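Local coordinates for protein Pre-mRNA-processing-splicing factor 8 (Cryptococcus neoformans var. grubii serotype A, PDB 6MX6) that carries within the splicing factor an intein, a Hint-fold protein-splicing element that probably excises itself and joins its flanking sequences, at residues A[50-55]-A[145-150]. Residues are numbered along the deposited sequence; the frame is centred on the assembly and turned at random.
Sequences RLYRIK and IELEEE
Arg53 and Glu148 form a salt bridge beside an antiparallel strand pair. Arg53 NE and NH2 both donate to the same oxygen, Glu148 OE2, with NH2 at 2.8 Å. The guanidinium meets OE2 side-on, through NE and NH2, and both nitrogens lie on the same face of the carboxylate, out of its plane. The carboxylate is turned 47° from the guanidinium. OE2 itself lies close to the guanidinium plane. The other carboxylate oxygen, Glu148 OE1, takes a bond from a water that also donates to Glu150 O and accepts from Leu51 N. The carboxylate is therefore held through both oxygens.

Further along, Arg50 bends at chi3 (75°) and brings NE to Glu148 O at 2.8 Å. This bond is nearly straight and lies in both the guanidinium and carbonyl planes. Glu149 O sits over one guanidinium face and Leu147 CD2 over the other. A second water links Arg50 NH2 to Leu147 O.

On the sheet face that carries Tyr52, Ile54, Ile145 and Leu147, Leu147 CD1 makes a CH-pi contact over the Tyr52 ring, 3.9 Å from its centroid. The Ile54 and Ile145 side chains run alongside each other in the same direction; Ile54 CG1 is a tight 3.5 Å from Ile145 CD1.

The backbone sets this register. Arg53 and Glu146 form a hydrogen-bonded pair, flanked by the non-hydrogen-bonded pairs Tyr52-Leu147 and Ile54-Ile145. Beyond them, Glu148 N donates to Leu51 O at 2.8 Å.

Asp62 is a second partner for Arg53, through NH1. The contact joins strands 52-56 and 139-147 of the six-stranded antiparallel sheet, within a Hint-family region. Strand 63-65 pairs with the far edge of 52-56. Helix 103-108 packs on Tyr52 and Ile145, while Leu51 touches strand 152-159 of the other sheet.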
loop_
_atom_site.group_PDB
_atom_site.type_symbol
_atom_site.label_atom_id
_atom_site.label_comp_id
_atom_site.label_asym_id
_atom_site.label_seq_id
_atom_site.Cartn_x
_atom_site.Cartn_y
_atom_site.Cartn_z
ATOM N N ARG A 50 -6.488 4.555 15.084
ATOM C CA ARG A 50 -6.252 3.116 15.090
ATOM C C ARG A 50 -6.191 2.604 13.660
ATOM O O ARG A 50 -7.166 2.711 12.914
ATOM C CB ARG A 50 -7.352 2.402 15.874
ATOM C CG ARG A 50 -7.258 2.672 17.360
ATOM C CD ARG A 50 -8.503 2.216 18.086
ATOM N NE ARG A 50 -8.539 0.758 18.215
ATOM C CZ ARG A 50 -9.461 0.095 18.905
ATOM N NH1 ARG A 50 -10.414 0.751 19.546
ATOM N NH2 ARG A 50 -9.411 -1.229 18.971
ATOM N N LEU A 51 -5.053 2.029 13.283
ATOM C CA LEU A 51 -4.825 1.578 11.919
ATOM C C LEU A 51 -5.067 0.076 11.809
ATOM O O LEU A 51 -5.223 -0.633 12.804
ATOM C CB LEU A 51 -3.399 1.923 11.481
ATOM C CG LEU A 51 -3.032 3.402 11.627
ATOM C CD1 LEU A 51 -1.578 3.639 11.195
ATOM C CD2 LEU A 51 -3.984 4.232 10.790
ATOM N N TYR A 52 -5.079 -0.407 10.575
ATOM C CA TYR A 52 -5.156 -1.831 10.297
ATOM C C TYR A 52 -3.767 -2.338 9.958
ATOM O O TYR A 52 -3.057 -1.711 9.169
ATOM C CB TYR A 52 -6.103 -2.117 9.135
ATOM C CG TYR A 52 -7.533 -2.070 9.577
ATOM C CD1 TYR A 52 -8.216 -0.863 9.654
ATOM C CD2 TYR A 52 -8.184 -3.220 9.964
ATOM C CE1 TYR A 52 -9.529 -0.819 10.085
ATOM C CE2 TYR A 52 -9.492 -3.191 10.395
ATOM C CZ TYR A 52 -10.160 -1.992 10.450
ATOM O OH TYR A 52 -11.460 -1.986 10.882
ATOM N N ARG A 53 -3.395 -3.470 10.555
ATOM C CA ARG A 53 -2.134 -4.146 10.267
ATOM C C ARG A 53 -2.414 -5.334 9.355
ATOM O O ARG A 53 -3.220 -6.211 9.697
ATOM C CB ARG A 53 -1.455 -4.608 11.560
ATOM C CG ARG A 53 -0.141 -5.370 11.322
ATOM C CD ARG A 53 0.568 -5.718 12.621
ATOM N NE ARG A 53 0.886 -4.500 13.356
ATOM C CZ ARG A 53 2.006 -3.805 13.200
ATOM N NH1 ARG A 53 2.949 -4.233 12.365
ATOM N NH2 ARG A 53 2.193 -2.682 13.893
ATOM N N ILE A 54 -1.747 -5.361 8.204
ATOM C CA ILE A 54 -1.842 -6.443 7.234
ATOM C C ILE A 54 -0.536 -7.216 7.275
ATOM O O ILE A 54 0.544 -6.640 7.064
ATOM C CB ILE A 54 -2.122 -5.914 5.819
ATOM C CG1 ILE A 54 -3.412 -5.103 5.819
ATOM C CG2 ILE A 54 -2.215 -7.082 4.828
ATOM C CD1 ILE A 54 -3.627 -4.272 4.557
ATOM N N LYS A 55 -0.637 -8.517 7.555
ATOM C CA LYS A 55 0.500 -9.430 7.562
ATOM C C LYS A 55 0.345 -10.452 6.448
ATOM O O LYS A 55 -0.743 -11.015 6.256
ATOM C CB LYS A 55 0.616 -10.183 8.893
ATOM C CG LYS A 55 0.876 -9.323 10.123
ATOM C CD LYS A 55 0.971 -10.211 11.354
ATOM C CE LYS A 55 1.936 -9.656 12.388
ATOM N NZ LYS A 55 3.312 -9.533 11.856
ATOM N N ILE A 145 -5.410 -9.617 8.778
ATOM C CA ILE A 145 -5.639 -8.180 8.725
ATOM C C ILE A 145 -6.441 -7.833 9.967
ATOM O O ILE A 145 -7.505 -8.416 10.205
ATOM C CB ILE A 145 -6.352 -7.729 7.432
ATOM C CG1 ILE A 145 -6.553 -6.206 7.430
ATOM C CG2 ILE A 145 -7.668 -8.481 7.218
ATOM C CD1 ILE A 145 -6.865 -5.621 6.050
ATOM N N GLU A 146 -5.891 -6.963 10.807
ATOM C CA GLU A 146 -6.505 -6.741 12.112
ATOM C C GLU A 146 -6.454 -5.273 12.480
ATOM O O GLU A 146 -5.470 -4.597 12.196
ATOM C CB GLU A 146 -5.805 -7.550 13.215
ATOM C CG GLU A 146 -5.876 -9.077 13.074
ATOM C CD GLU A 146 -7.284 -9.626 13.277
ATOM O OE1 GLU A 146 -8.161 -8.888 13.778
ATOM O OE2 GLU A 146 -7.513 -10.806 12.939
ATOM N N LEU A 147 -7.500 -4.794 13.151
ATOM C CA LEU A 147 -7.484 -3.436 13.673
ATOM C C LEU A 147 -6.567 -3.365 14.885
ATOM O O LEU A 147 -6.639 -4.215 15.780
ATOM C CB LEU A 147 -8.902 -3.002 14.052
ATOM C CG LEU A 147 -9.065 -1.611 14.670
ATOM C CD1 LEU A 147 -8.888 -0.527 13.626
ATOM C CD2 LEU A 147 -10.431 -1.490 15.334
ATOM N N GLU A 148 -5.695 -2.363 14.912
ATOM C CA GLU A 148 -4.796 -2.191 16.043
ATOM C C GLU A 148 -5.517 -1.556 17.223
ATOM O O GLU A 148 -6.478 -0.799 17.062
ATOM C CB GLU A 148 -3.599 -1.342 15.645
ATOM C CG GLU A 148 -2.727 -2.023 14.639
ATOM C CD GLU A 148 -1.319 -1.542 14.740
ATOM O OE1 GLU A 148 -1.143 -0.307 14.725
ATOM O OE2 GLU A 148 -0.401 -2.386 14.856
ATOM N N GLU A 149 -5.046 -1.872 18.426
ATOM C CA GLU A 149 -5.803 -1.488 19.609
ATOM C C GLU A 149 -5.476 -0.093 20.125
ATOM O O GLU A 149 -6.164 0.383 21.034
ATOM C CB GLU A 149 -5.585 -2.497 20.732
ATOM C CG GLU A 149 -4.184 -2.519 21.260
ATOM C CD GLU A 149 -4.029 -3.550 22.348
ATOM O OE1 GLU A 149 -4.775 -3.478 23.356
ATOM O OE2 GLU A 149 -3.182 -4.448 22.169
ATOM N N GLU A 150 -4.458 0.567 19.585
ATOM C CA GLU A 150 -4.125 1.925 19.998
ATOM C C GLU A 150 -3.832 2.769 18.775
ATOM O O GLU A 150 -3.325 2.257 17.767
ATOM C CB GLU A 150 -2.912 1.944 20.948
ATOM C CG GLU A 150 -3.188 1.339 22.322
ATOM C CD GLU A 150 -3.897 2.290 23.298
ATOM O OE1 GLU A 150 -4.497 3.308 22.873
ATOM O OE2 GLU A 150 -3.859 2.006 24.515
HETATM O O HOH W 1 -8.168 -3.691 18.370
HETATM O O HOH W 2 -2.643 1.960 15.089
#